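Local coordinates for putative transcriptional regulator protein (PDB 3ER6) that is of uncharacterised function but probably regulates transcription as a sequence-specific DNA-binding protein, this chain being its DJ-1/PfpI-like domain, at residues Leu9-Leu14 with Ile77-Ser82; Tyr20-Ile25 with Gly168-Ser173; Thr116-Val121 with His140-Leu145; Leu127-Ala132 with Leu158-Val163. The protein carries 1 engineered substitution. One frame throughout, in Å; residues are numbered along the deposited sequence.

Overall arrangement
From the N terminus, strand 9-14 takes an inner place in the main sheet and pairs with 77-82, so contact 1 closes a loop that holds helix 22-37 and strand 43-48. Contact 2 starts inside that loop, at the beginning of helix 22-37, and ends at 168-173, crossing contact 1 along the chain; I24 packs on I79 where the two touch. Within the long loop of contact 2 are nested contacts 3 and 4, which cross each other: 116-121 meets 140-145, and 127-132 meets 158-163. They join where F142 touches A132. Contact 3 lies beyond one face of the sheet, contact 4 at its edge hairpin, and S82 reaches T116 between contacts 1 and 3.

Contact 1 of 4, residues Leu9-Leu14 with Ile77-Ser82; sequences LRVVAL and ILIIGS
A parallel beta pair inside the main sheet of this DJ-1/PfpI-like domain is formed where V11 to L14 run beside I77 to I80, with the strand axes 4.7 Å apart. The hydrogen bonds alternate in the classic parallel fashion: R10, V12 and L14 reach out with their peptide groups to I77, I79 and G81. V12 is bonded twice, its N to I77 O at 3.0 Å and its O to I79 N at 2.8 Å. The last bond, G81 N to L14 O at 2.8 Å, carries the pairing just past the end of strand 77-80. On one face the two methyls of V11 divide the work. With CG1 anti to the backbone N (chi1 180°), that branch touches I79 CD1 at 3.9 Å, while CG2 lies alongside I77 and meets its CD1 at 3.8 Å. On the other face V12 CG1 is 4.2 Å from L78 CD1. Strand 43-48 pairs with the other edge of 9-14. Helix 22-37 covers V11, A13 and I79 through I24 and L28, helix 173-184 packs on I77, and I80, on the face of L78, packs against helix 117-124.

Contact 2 of 4, residues Tyr20-Ile25 with Gly168-Ser173; sequences YFASII and GPYSHS
S23 holds its OG between the backbone N and the carbonyl carbon (chi1 59°), which turns the hydroxyl to a water. S23 CB points toward 168-173 and lies 3.5 Å from P169 O and 3.8 Å from H172 NE2. H172 swings its ring back over its own loop, CG anti to the carbonyl carbon (chi1 -57°), and NE2 donates to P169 O at 2.7 Å. The donor stands well above the carbonyl plane, away from the lone-pair directions. The same P169 O also accepts a hydrogen bond from the water, which in turn accepts from S23 OG at 2.8 Å; one carbonyl thus gathers two donors, and the water bridges the segments. The cis peptide bond before P169 belongs to the tight loop that leads from strand 163-166 into helix 173-184, for which H172 is the N-cap residue, while S23 sits in the first turn of helix 22-37. H172 ND1 is bonded to S166 OG, so both ring nitrogens are engaged. Farther along, Y170 crosses Y20 obliquely, its OH lying in the plane of the Y20 ring at the edge, 3.8 Å from Y20 CD1, and Y170 CE1 meets A22 CB at 4.3 Å. The two phenol groups belong to the subunit interface: Y170 OH is hydrogen-bonded to E29 of the second subunit, and Y20 OH to T33 of that subunit.

Contact 3 of 4, residues Thr116-Val121 with His140-Leu145; sequences TGIFVV and HLFGEL
F119 spans the distance between two helical segments that run nearly in the same direction, their axes 11.4 Å apart, and packs on F142. Its CB touches nothing of 140-145; the ring beyond it turns in, with CG anti to the carbonyl carbon (chi1 -78°). From CG onward, one face of the ring rests on the edge of F142, whose CD1 sits 3.7 Å above the plane and over the F119 ring centre. The pair is a T-shaped stack, the planes at 83° and the centroids 5.1 Å apart. Along one side of the ring, CD2 and CE2 meet L145, whose CD1 arrives at the edge in the ring plane, 3.9 Å from F119 CE2. The same CE2 touches L141 CG at 4.0 Å. At the tip, F119 CZ reaches the helix backbone itself, 3.6 Å from F142 N, and also lies against F142 CB. The F142 ring in its turn passes back beside F119 in the opposite sense, and its CE1 meets I118 CG2 at 4.0 Å, so each ring reaches toward the other's helix. The contact is apolar packing. Around it, P86 of helix 86-89, M134 and F138 also pack on F119, F142 packs on I149 and A132, and I118 rests on A113 of strand 110-114, an inner strand of the main sheet.

Contact 4 of 4, residues Leu127-Ala132 with Leu158-Val163; sequences LQQNKA and LIDGNV
D160 and V163 close a type II' turn, V163 N donating to D160 O at 3.0 Å and G161 supplying the positive phi of 69°, and both residues also face the bend at 127-130. This is the beta hairpin of strands 157-160 and 163-166 at the edge of the main sheet, with the 127-132 segment, which leads on into the short strand 131-132, lying against it. D160 carries the contact. Its CG is anti to the backbone N (chi1 -180°), which sends the carboxylate into the curve of the bend. There OD2 accepts from Q129 N at 2.9 Å, through its syn lone pair and with an N-H angle of 160°. A water makes a second link: it accepts from K131 N at 2.9 Å and donates to D160 OD2 at 2.6 Å. One carboxylate oxygen thus ties the hairpin to two places in the bend, directly and through water, and donors gathered round it would probably favour the ionised form. CB and CG of Q129 pass across the carboxylate, the amide and carboxylate planes well turned from each other. Beyond this polar centre L127 CD2 makes an apolar contact with V163 CG1 at 3.8 Å, the two side chains crossing at about a right angle. L158 CD1 packs against the K131 carbonyl, 3.6 Å from K131 O. Both L127 and L158 also pack on L165 of the hairpin's second strand. A further water reaches the D160 backbone, accepting from Q128 N at 3.0 Å and donating to D160 O at 2.9 Å.

Contact 1 of 4, residues Leu9-Leu14 with Ile77-Ser82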
loop_
_atom_site.group_PDB
_atom_site.type_symbol
_atom_site.label_atom_id
_atom_site.label_comp_id
_atom_site.label_asym_id
_atom_site.label_seq_id
_atom_site.Cartn_x
_atom_site.Cartn_y
_atom_site.Cartn_z
ATOM N N LEU A 9 12.725 18.971 2.292
ATOM C CA LEU A 9 11.419 18.653 2.876
ATOM C C LEU A 9 11.596 17.321 3.552
ATOM O O LEU A 9 12.266 16.425 3.032
ATOM C CB LEU A 9 10.340 18.520 1.805
ATOM C CG LEU A 9 9.948 19.811 1.098
ATOM C CD1 LEU A 9 8.884 19.486 0.033
ATOM C CD2 LEU A 9 9.449 20.847 2.107
ATOM N N ARG A 10 11.029 17.203 4.727
ATOM C CA ARG A 10 11.125 15.977 5.493
ATOM C C ARG A 10 9.755 15.375 5.753
ATOM O O ARG A 10 8.846 16.079 6.209
ATOM C CB ARG A 10 11.772 16.257 6.843
ATOM C CG ARG A 10 11.804 14.996 7.724
ATOM C CD ARG A 10 12.479 15.329 9.079
ATOM N NE ARG A 10 13.929 15.521 8.886
ATOM C CZ ARG A 10 14.717 16.254 9.691
ATOM N NH1 ARG A 10 14.194 16.866 10.756
ATOM N NH2 ARG A 10 16.041 16.363 9.435
ATOM N N VAL A 11 9.621 14.077 5.480
ATOM C CA VAL A 11 8.414 13.359 5.891
ATOM C C VAL A 11 8.810 12.309 6.918
ATOM O O VAL A 11 9.766 11.553 6.679
ATOM C CB VAL A 11 7.728 12.646 4.689
ATOM C CG1 VAL A 11 6.443 11.887 5.188
ATOM C CG2 VAL A 11 7.388 13.696 3.545
ATOM N N VAL A 12 8.158 12.312 8.071
ATOM C CA VAL A 12 8.351 11.197 9.029
ATOM C C VAL A 12 7.026 10.394 9.014
ATOM O O VAL A 12 5.912 10.980 9.060
ATOM C CB VAL A 12 8.701 11.711 10.462
ATOM C CG1 VAL A 12 8.823 10.524 11.441
ATOM C CG2 VAL A 12 10.038 12.567 10.421
ATOM N N ALA A 13 7.136 9.081 8.846
ATOM C CA ALA A 13 5.945 8.226 8.785
ATOM C C ALA A 13 5.974 7.223 9.934
ATOM O O ALA A 13 6.781 6.286 9.958
ATOM C CB ALA A 13 5.912 7.479 7.421
ATOM N N LEU A 14 5.105 7.428 10.911
ATOM C CA LEU A 14 4.966 6.530 12.022
ATOM C C LEU A 14 4.034 5.379 11.650
ATOM O O LEU A 14 2.847 5.606 11.318
ATOM C CB LEU A 14 4.367 7.294 13.205
ATOM C CG LEU A 14 4.025 6.477 14.444
ATOM C CD1 LEU A 14 5.351 5.937 15.130
ATOM C CD2 LEU A 14 3.211 7.359 15.355
ATOM N N ILE A 77 6.044 17.173 7.268
ATOM C CA ILE A 77 4.857 16.285 7.302
ATOM C C ILE A 77 5.105 15.126 8.275
ATOM O O ILE A 77 6.208 14.563 8.302
ATOM C CB ILE A 77 4.567 15.676 5.931
ATOM C CG1 ILE A 77 4.323 16.787 4.878
ATOM C CG2 ILE A 77 3.368 14.742 6.012
ATOM C CD1 ILE A 77 4.589 16.238 3.398
ATOM N N LEU A 78 4.080 14.803 9.084
ATOM C CA LEU A 78 4.080 13.572 9.872
ATOM C C LEU A 78 2.919 12.725 9.374
ATOM O O LEU A 78 1.792 13.212 9.356
ATOM C CB LEU A 78 3.965 13.845 11.391
ATOM C CG LEU A 78 3.708 12.608 12.299
ATOM C CD1 LEU A 78 4.945 11.676 12.445
ATOM C CD2 LEU A 78 3.175 12.957 13.724
ATOM N N ILE A 79 3.171 11.470 8.980
ATOM C CA ILE A 79 2.071 10.546 8.683
ATOM C C ILE A 79 1.895 9.583 9.855
ATOM O O ILE A 79 2.862 9.003 10.359
ATOM C CB ILE A 79 2.339 9.740 7.385
ATOM C CG1 ILE A 79 2.686 10.713 6.278
ATOM C CG2 ILE A 79 1.111 8.816 7.011
ATOM C CD1 ILE A 79 3.066 10.047 5.006
ATOM N N ILE A 80 0.661 9.453 10.311
ATOM C CA ILE A 80 0.366 8.504 11.341
ATOM C C ILE A 80 -0.433 7.410 10.683
ATOM O O ILE A 80 -1.596 7.616 10.233
ATOM C CB ILE A 80 -0.454 9.138 12.470
ATOM C CG1 ILE A 80 0.313 10.342 13.091
ATOM C CG2 ILE A 80 -0.904 8.091 13.477
ATOM C CD1 ILE A 80 -0.637 11.152 14.024
ATOM N N GLY A 81 0.187 6.232 10.582
ATOM C CA GLY A 81 -0.528 5.088 9.953
ATOM C C GLY A 81 -1.560 4.375 10.834
ATOM O O GLY A 81 -1.849 4.780 11.968
ATOM N N SER A 82 -2.085 3.255 10.309
ATOM C CA SER A 82 -3.031 2.388 10.991
ATOM C C SER A 82 -2.572 1.914 12.360
ATOM O O SER A 82 -1.388 1.596 12.595
ATOM C CB SER A 82 -3.328 1.151 10.116
ATOM O OG SER A 82 -4.390 0.429 10.691
#

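Contact 2 of 4, residues Tyr20-Ile25 with Gly168-Ser173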
loop_
_atom_site.group_PDB
_atom_site.type_symbol
_atom_site.label_atom_id
_atom_site.label_comp_id
_atom_site.label_asym_id
_atom_site.label_seq_id
_atom_site.Cartn_x
_atom_site.Cartn_y
_atom_site.Cartn_z
ATOM N N TYR A 20 -0.840 -3.704 9.760
ATOM C CA TYR A 20 -1.439 -2.795 8.809
ATOM C C TYR A 20 -0.467 -1.671 8.568
ATOM O O TYR A 20 -0.620 -0.575 9.123
ATOM C CB TYR A 20 -2.772 -2.229 9.388
ATOM C CG TYR A 20 -3.809 -3.333 9.493
ATOM C CD1 TYR A 20 -4.397 -3.867 8.339
ATOM C CD2 TYR A 20 -4.172 -3.875 10.740
ATOM C CE1 TYR A 20 -5.376 -4.914 8.441
ATOM C CE2 TYR A 20 -5.079 -4.927 10.851
ATOM C CZ TYR A 20 -5.689 -5.429 9.733
ATOM O OH TYR A 20 -6.617 -6.452 9.875
ATOM N N PHE A 21 0.605 -1.960 7.846
ATOM C CA PHE A 21 1.572 -0.888 7.526
ATOM C C PHE A 21 1.647 -0.576 6.037
ATOM O O PHE A 21 2.300 0.423 5.650
ATOM C CB PHE A 21 2.974 -1.174 8.095
ATOM C CG PHE A 21 3.779 -2.175 7.281
ATOM C CD1 PHE A 21 4.809 -1.765 6.454
ATOM C CD2 PHE A 21 3.500 -3.554 7.374
ATOM C CE1 PHE A 21 5.556 -2.704 5.695
ATOM C CE2 PHE A 21 4.257 -4.482 6.646
ATOM C CZ PHE A 21 5.276 -4.053 5.790
ATOM N N ALA A 22 0.979 -1.380 5.193
ATOM C CA ALA A 22 1.061 -1.138 3.718
ATOM C C ALA A 22 0.696 0.265 3.338
ATOM O O ALA A 22 1.343 0.854 2.479
ATOM C CB ALA A 22 0.172 -2.075 2.942
ATOM N N SER A 23 -0.348 0.837 3.949
ATOM C CA SER A 23 -0.724 2.213 3.533
ATOM C C SER A 23 0.325 3.297 3.872
ATOM O O SER A 23 0.382 4.372 3.202
ATOM C CB SER A 23 -2.125 2.606 4.078
ATOM O OG SER A 23 -2.161 2.551 5.526
ATOM N N ILE A 24 1.123 3.063 4.905
ATOM C CA ILE A 24 2.259 3.957 5.168
ATOM C C ILE A 24 3.230 3.868 3.991
ATOM O O ILE A 24 3.697 4.875 3.471
ATOM C CB ILE A 24 2.976 3.539 6.479
ATOM C CG1 ILE A 24 2.195 4.101 7.669
ATOM C CG2 ILE A 24 4.429 4.048 6.547
ATOM C CD1 ILE A 24 2.258 5.723 7.725
ATOM N N ILE A 25 3.546 2.645 3.586
ATOM C CA ILE A 25 4.531 2.425 2.487
ATOM C C ILE A 25 3.948 3.009 1.175
ATOM O O ILE A 25 4.657 3.673 0.431
ATOM C CB ILE A 25 4.768 0.912 2.263
ATOM C CG1 ILE A 25 5.081 0.190 3.586
ATOM C CG2 ILE A 25 5.869 0.637 1.137
ATOM C CD1 ILE A 25 6.304 0.822 4.294
ATOM N N GLY A 168 -9.378 5.721 4.057
ATOM C CA GLY A 168 -8.880 4.569 3.356
ATOM C C GLY A 168 -9.844 3.389 3.515
ATOM O O GLY A 168 -11.084 3.561 3.412
ATOM N N PRO A 169 -9.312 2.191 3.819
ATOM C CA PRO A 169 -7.952 1.962 4.382
ATOM C C PRO A 169 -6.770 2.041 3.388
ATOM O O PRO A 169 -5.625 2.285 3.849
ATOM C CB PRO A 169 -8.068 0.551 5.008
ATOM C CG PRO A 169 -9.221 -0.121 4.147
ATOM C CD PRO A 169 -10.190 1.008 3.974
ATOM N N TYR A 170 -6.991 1.818 2.086
ATOM C CA TYR A 170 -5.855 1.749 1.148
ATOM C C TYR A 170 -5.771 2.849 0.100
ATOM O O TYR A 170 -4.710 3.008 -0.562
ATOM C CB TYR A 170 -5.733 0.371 0.430
ATOM C CG TYR A 170 -5.514 -0.649 1.492
ATOM C CD1 TYR A 170 -4.299 -0.699 2.168
ATOM C CD2 TYR A 170 -6.565 -1.476 1.927
ATOM C CE1 TYR A 170 -4.110 -1.631 3.214
ATOM C CE2 TYR A 170 -6.386 -2.394 2.987
ATOM C CZ TYR A 170 -5.137 -2.445 3.606
ATOM O OH TYR A 170 -4.912 -3.298 4.656
ATOM N N SER A 171 -6.866 3.568 -0.082
ATOM C CA SER A 171 -6.905 4.648 -1.055
ATOM C C SER A 171 -6.791 5.998 -0.375
ATOM O O SER A 171 -7.714 6.404 0.343
ATOM C CB SER A 171 -8.203 4.587 -1.869
ATOM O OG SER A 171 -8.074 3.643 -2.907
ATOM N N HIS A 172 -5.666 6.684 -0.599
ATOM C CA HIS A 172 -5.400 7.972 0.050
ATOM C C HIS A 172 -5.007 9.041 -0.952
ATOM O O HIS A 172 -4.259 9.978 -0.633
ATOM C CB HIS A 172 -4.304 7.762 1.109
ATOM C CG HIS A 172 -4.681 6.719 2.106
ATOM N ND1 HIS A 172 -5.614 6.950 3.088
ATOM C CD2 HIS A 172 -4.321 5.420 2.224
ATOM C CE1 HIS A 172 -5.785 5.849 3.803
ATOM N NE2 HIS A 172 -5.013 4.904 3.295
ATOM N N SER A 173 -5.493 8.870 -2.180
ATOM C CA SER A 173 -5.136 9.744 -3.307
ATOM C C SER A 173 -5.502 11.179 -3.060
ATOM O O SER A 173 -4.684 12.088 -3.334
ATOM C CB SER A 173 -5.865 9.297 -4.607
ATOM O OG SER A 173 -5.492 7.970 -4.869
HETATM O O HOH W 1 -4.464 1.127 6.015
#

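Contact 3 of 4, residues Thr116-Val121 with His140-Leu145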
loop_
_atom_site.group_PDB
_atom_site.type_symbol
_atom_site.label_atom_id
_atom_site.label_comp_id
_atom_site.label_asym_id
_atom_site.label_seq_id
_atom_site.Cartn_x
_atom_site.Cartn_y
_atom_site.Cartn_z
ATOM N N THR A 116 -7.079 3.846 10.763
ATOM C CA THR A 116 -7.284 4.065 12.231
ATOM C C THR A 116 -6.253 5.022 12.916
ATOM O O THR A 116 -6.412 5.388 14.070
ATOM C CB THR A 116 -7.438 2.749 13.016
ATOM O OG1 THR A 116 -6.293 1.916 12.842
ATOM C CG2 THR A 116 -8.680 1.994 12.538
ATOM N N GLY A 117 -5.206 5.413 12.207
ATOM C CA GLY A 117 -4.380 6.591 12.623
ATOM C C GLY A 117 -5.288 7.777 12.943
ATOM O O GLY A 117 -4.919 8.671 13.762
ATOM N N ILE A 118 -6.471 7.814 12.332
ATOM C CA ILE A 118 -7.438 8.887 12.669
ATOM C C ILE A 118 -7.843 8.874 14.179
ATOM O O ILE A 118 -8.008 9.946 14.791
ATOM C CB ILE A 118 -8.676 8.929 11.703
ATOM C CG1 ILE A 118 -8.211 9.277 10.288
ATOM C CG2 ILE A 118 -9.758 9.980 12.227
ATOM C CD1 ILE A 118 -9.153 8.859 9.204
ATOM N N PHE A 119 -7.922 7.688 14.776
ATOM C CA PHE A 119 -8.260 7.555 16.187
ATOM C C PHE A 119 -7.148 8.222 17.028
ATOM O O PHE A 119 -7.431 8.766 18.113
ATOM C CB PHE A 119 -8.391 6.075 16.608
ATOM C CG PHE A 119 -9.686 5.426 16.193
ATOM C CD1 PHE A 119 -9.978 5.194 14.842
ATOM C CD2 PHE A 119 -10.624 5.031 17.166
ATOM C CE1 PHE A 119 -11.173 4.584 14.472
ATOM C CE2 PHE A 119 -11.825 4.441 16.784
ATOM C CZ PHE A 119 -12.087 4.207 15.443
ATOM N N VAL A 120 -5.893 8.132 16.575
ATOM C CA VAL A 120 -4.770 8.776 17.269
ATOM C C VAL A 120 -4.902 10.314 17.269
ATOM O O VAL A 120 -4.790 10.987 18.329
ATOM C CB VAL A 120 -3.396 8.376 16.648
ATOM C CG1 VAL A 120 -2.247 9.039 17.421
ATOM C CG2 VAL A 120 -3.227 6.831 16.636
ATOM N N VAL A 121 -5.169 10.890 16.099
ATOM C CA VAL A 121 -5.334 12.363 16.071
ATOM C C VAL A 121 -6.632 12.782 16.866
ATOM O O VAL A 121 -6.634 13.828 17.514
ATOM C CB VAL A 121 -5.332 12.962 14.629
ATOM C CG1 VAL A 121 -4.026 12.649 13.938
ATOM C CG2 VAL A 121 -6.481 12.428 13.841
ATOM N N HIS A 140 -18.584 2.826 13.888
ATOM C CA HIS A 140 -19.296 2.657 15.157
ATOM C C HIS A 140 -18.380 2.901 16.369
ATOM O O HIS A 140 -18.699 3.658 17.273
ATOM C CB HIS A 140 -19.919 1.264 15.266
ATOM C CG HIS A 140 -20.653 1.065 16.553
ATOM N ND1 HIS A 140 -21.896 1.621 16.795
ATOM C CD2 HIS A 140 -20.291 0.443 17.701
ATOM C CE1 HIS A 140 -22.281 1.318 18.023
ATOM N NE2 HIS A 140 -21.323 0.608 18.593
ATOM N N LEU A 141 -17.227 2.241 16.374
ATOM C CA LEU A 141 -16.282 2.389 17.476
ATOM C C LEU A 141 -15.855 3.840 17.637
ATOM O O LEU A 141 -15.838 4.362 18.761
ATOM C CB LEU A 141 -15.077 1.462 17.294
ATOM C CG LEU A 141 -13.998 1.513 18.391
ATOM C CD1 LEU A 141 -14.559 1.079 19.755
ATOM C CD2 LEU A 141 -12.824 0.599 18.022
ATOM N N PHE A 142 -15.511 4.494 16.529
ATOM C CA PHE A 142 -15.157 5.921 16.596
ATOM C C PHE A 142 -16.295 6.700 17.292
ATOM O O PHE A 142 -16.051 7.579 18.125
ATOM C CB PHE A 142 -14.961 6.498 15.215
ATOM C CG PHE A 142 -14.282 7.835 15.222
ATOM C CD1 PHE A 142 -12.899 7.908 15.154
ATOM C CD2 PHE A 142 -15.024 9.013 15.307
ATOM C CE1 PHE A 142 -12.254 9.137 15.171
ATOM C CE2 PHE A 142 -14.391 10.247 15.313
ATOM C CZ PHE A 142 -12.974 10.290 15.251
ATOM N N GLY A 143 -17.530 6.384 16.926
ATOM C CA GLY A 143 -18.689 7.007 17.604
ATOM C C GLY A 143 -18.762 6.724 19.102
ATOM O O GLY A 143 -19.130 7.594 19.873
ATOM N N GLU A 144 -18.421 5.513 19.516
ATOM C CA GLU A 144 -18.394 5.164 20.940
ATOM C C GLU A 144 -17.303 5.916 21.690
ATOM O O GLU A 144 -17.537 6.472 22.765
ATOM C CB GLU A 144 -18.212 3.659 21.109
ATOM C CG GLU A 144 -19.300 2.840 20.417
ATOM C CD GLU A 144 -20.725 3.181 20.917
ATOM O OE1 GLU A 144 -21.242 2.405 21.758
ATOM O OE2 GLU A 144 -21.342 4.194 20.474
ATOM N N LEU A 145 -16.111 6.016 21.093
ATOM C CA LEU A 145 -14.984 6.681 21.775
ATOM C C LEU A 145 -14.998 8.204 21.742
ATOM O O LEU A 145 -14.503 8.862 22.679
ATOM C CB LEU A 145 -13.627 6.101 21.252
ATOM C CG LEU A 145 -13.548 4.573 21.320
ATOM C CD1 LEU A 145 -12.247 4.003 20.656
ATOM C CD2 LEU A 145 -13.617 4.167 22.762
#

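Contact 4 of 4, residues Leu127-Ala132 with Leu158-Val163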
loop_
_atom_site.group_PDB
_atom_site.type_symbol
_atom_site.label_atom_id
_atom_site.label_comp_id
_atom_site.label_asym_id
_atom_site.label_seq_id
_atom_site.Cartn_x
_atom_site.Cartn_y
_atom_site.Cartn_z
ATOM N N LEU A 127 -7.848 18.010 16.067
ATOM C CA LEU A 127 -8.906 18.549 15.234
ATOM C C LEU A 127 -9.490 19.809 15.874
ATOM O O LEU A 127 -10.094 19.735 16.940
ATOM C CB LEU A 127 -9.951 17.472 15.001
ATOM C CG LEU A 127 -9.402 16.307 14.130
ATOM C CD1 LEU A 127 -10.360 15.084 14.259
ATOM C CD2 LEU A 127 -9.192 16.714 12.627
ATOM N N GLN A 128 -9.285 20.957 15.236
ATOM C CA GLN A 128 -9.770 22.238 15.763
ATOM C C GLN A 128 -11.304 22.318 15.762
ATOM O O GLN A 128 -11.899 22.917 16.652
ATOM C CB GLN A 128 -9.153 23.372 14.979
ATOM C CG GLN A 128 -9.737 24.773 15.305
ATOM C CD GLN A 128 -9.395 25.318 16.725
ATOM O OE1 GLN A 128 -8.623 26.288 16.886
ATOM N NE2 GLN A 128 -9.984 24.706 17.737
ATOM N N GLN A 129 -11.937 21.679 14.781
ATOM C CA GLN A 129 -13.388 21.768 14.579
ATOM C C GLN A 129 -14.148 20.546 15.060
ATOM O O GLN A 129 -15.403 20.446 14.908
ATOM C CB GLN A 129 -13.681 21.967 13.102
ATOM C CG GLN A 129 -13.183 23.290 12.550
ATOM C CD GLN A 129 -13.984 23.694 11.304
ATOM O OE1 GLN A 129 -15.017 23.068 10.975
ATOM N NE2 GLN A 129 -13.516 24.720 10.599
ATOM N N ASN A 130 -13.417 19.582 15.600
ATOM C CA ASN A 130 -14.069 18.374 16.045
ATOM C C ASN A 130 -14.973 17.730 14.979
ATOM O O ASN A 130 -16.036 17.218 15.314
ATOM C CB ASN A 130 -14.880 18.592 17.341
ATOM C CG ASN A 130 -14.009 18.430 18.608
ATOM O OD1 ASN A 130 -14.514 18.455 19.737
ATOM N ND2 ASN A 130 -12.690 18.308 18.421
ATOM N N LYS A 131 -14.507 17.670 13.731
ATOM C CA LYS A 131 -15.166 16.813 12.736
ATOM C C LYS A 131 -14.183 15.821 12.106
ATOM O O LYS A 131 -13.025 16.151 11.894
ATOM C CB LYS A 131 -15.824 17.652 11.626
ATOM C CG LYS A 131 -16.792 18.687 12.186
ATOM C CD LYS A 131 -17.325 19.612 11.109
ATOM C CE LYS A 131 -18.640 20.256 11.601
ATOM N NZ LYS A 131 -19.556 20.610 10.469
ATOM N N ALA A 132 -14.636 14.619 11.781
ATOM C CA ALA A 132 -13.683 13.633 11.259
ATOM C C ALA A 132 -14.364 12.773 10.236
ATOM O O ALA A 132 -15.555 12.925 9.968
ATOM C CB ALA A 132 -13.156 12.728 12.397
ATOM N N LEU A 158 -10.820 14.564 4.876
ATOM C CA LEU A 158 -11.183 15.888 5.477
ATOM C C LEU A 158 -9.930 16.623 5.867
ATOM O O LEU A 158 -8.987 15.990 6.394
ATOM C CB LEU A 158 -12.010 15.648 6.746
ATOM C CG LEU A 158 -12.460 16.781 7.680
ATOM C CD1 LEU A 158 -13.760 16.344 8.364
ATOM C CD2 LEU A 158 -11.433 17.148 8.744
ATOM N N ILE A 159 -9.901 17.932 5.640
ATOM C CA ILE A 159 -8.775 18.745 6.042
ATOM C C ILE A 159 -9.231 19.851 7.027
ATOM O O ILE A 159 -10.208 20.546 6.786
ATOM C CB ILE A 159 -8.095 19.341 4.845
ATOM C CG1 ILE A 159 -7.712 18.211 3.854
ATOM C CG2 ILE A 159 -6.901 20.234 5.296
ATOM C CD1 ILE A 159 -7.121 18.734 2.526
ATOM N N ASP A 160 -8.535 19.972 8.146
ATOM C CA ASP A 160 -8.918 20.906 9.202
ATOM C C ASP A 160 -7.610 21.556 9.626
ATOM O O ASP A 160 -6.793 20.991 10.402
ATOM C CB ASP A 160 -9.555 20.134 10.356
ATOM C CG ASP A 160 -10.002 21.032 11.527
ATOM O OD1 ASP A 160 -9.813 22.256 11.486
ATOM O OD2 ASP A 160 -10.562 20.476 12.486
ATOM N N GLY A 161 -7.369 22.735 9.082
ATOM C CA GLY A 161 -6.143 23.436 9.431
ATOM C C GLY A 161 -4.997 22.645 8.820
ATOM O O GLY A 161 -4.978 22.408 7.605
ATOM N N ASN A 162 -4.041 22.247 9.648
ATOM C CA ASN A 162 -2.936 21.438 9.133
ATOM C C ASN A 162 -3.060 19.967 9.381
ATOM O O ASN A 162 -2.048 19.250 9.319
ATOM C CB ASN A 162 -1.609 21.913 9.711
ATOM C CG ASN A 162 -0.970 22.887 8.817
ATOM O OD1 ASN A 162 -0.794 22.630 7.604
ATOM N ND2 ASN A 162 -0.643 24.041 9.364
ATOM N N VAL A 163 -4.274 19.525 9.676
ATOM C CA VAL A 163 -4.516 18.111 9.955
ATOM C C VAL A 163 -5.287 17.544 8.756
ATOM O O VAL A 163 -6.346 18.059 8.371
ATOM C CB VAL A 163 -5.320 17.901 11.291
ATOM C CG1 VAL A 163 -5.550 16.395 11.562
ATOM C CG2 VAL A 163 -4.616 18.589 12.445
HETATM O O HOH W 2 -7.095 21.122 13.264
HETATM O O HOH W 3 -12.502 18.812 12.026
#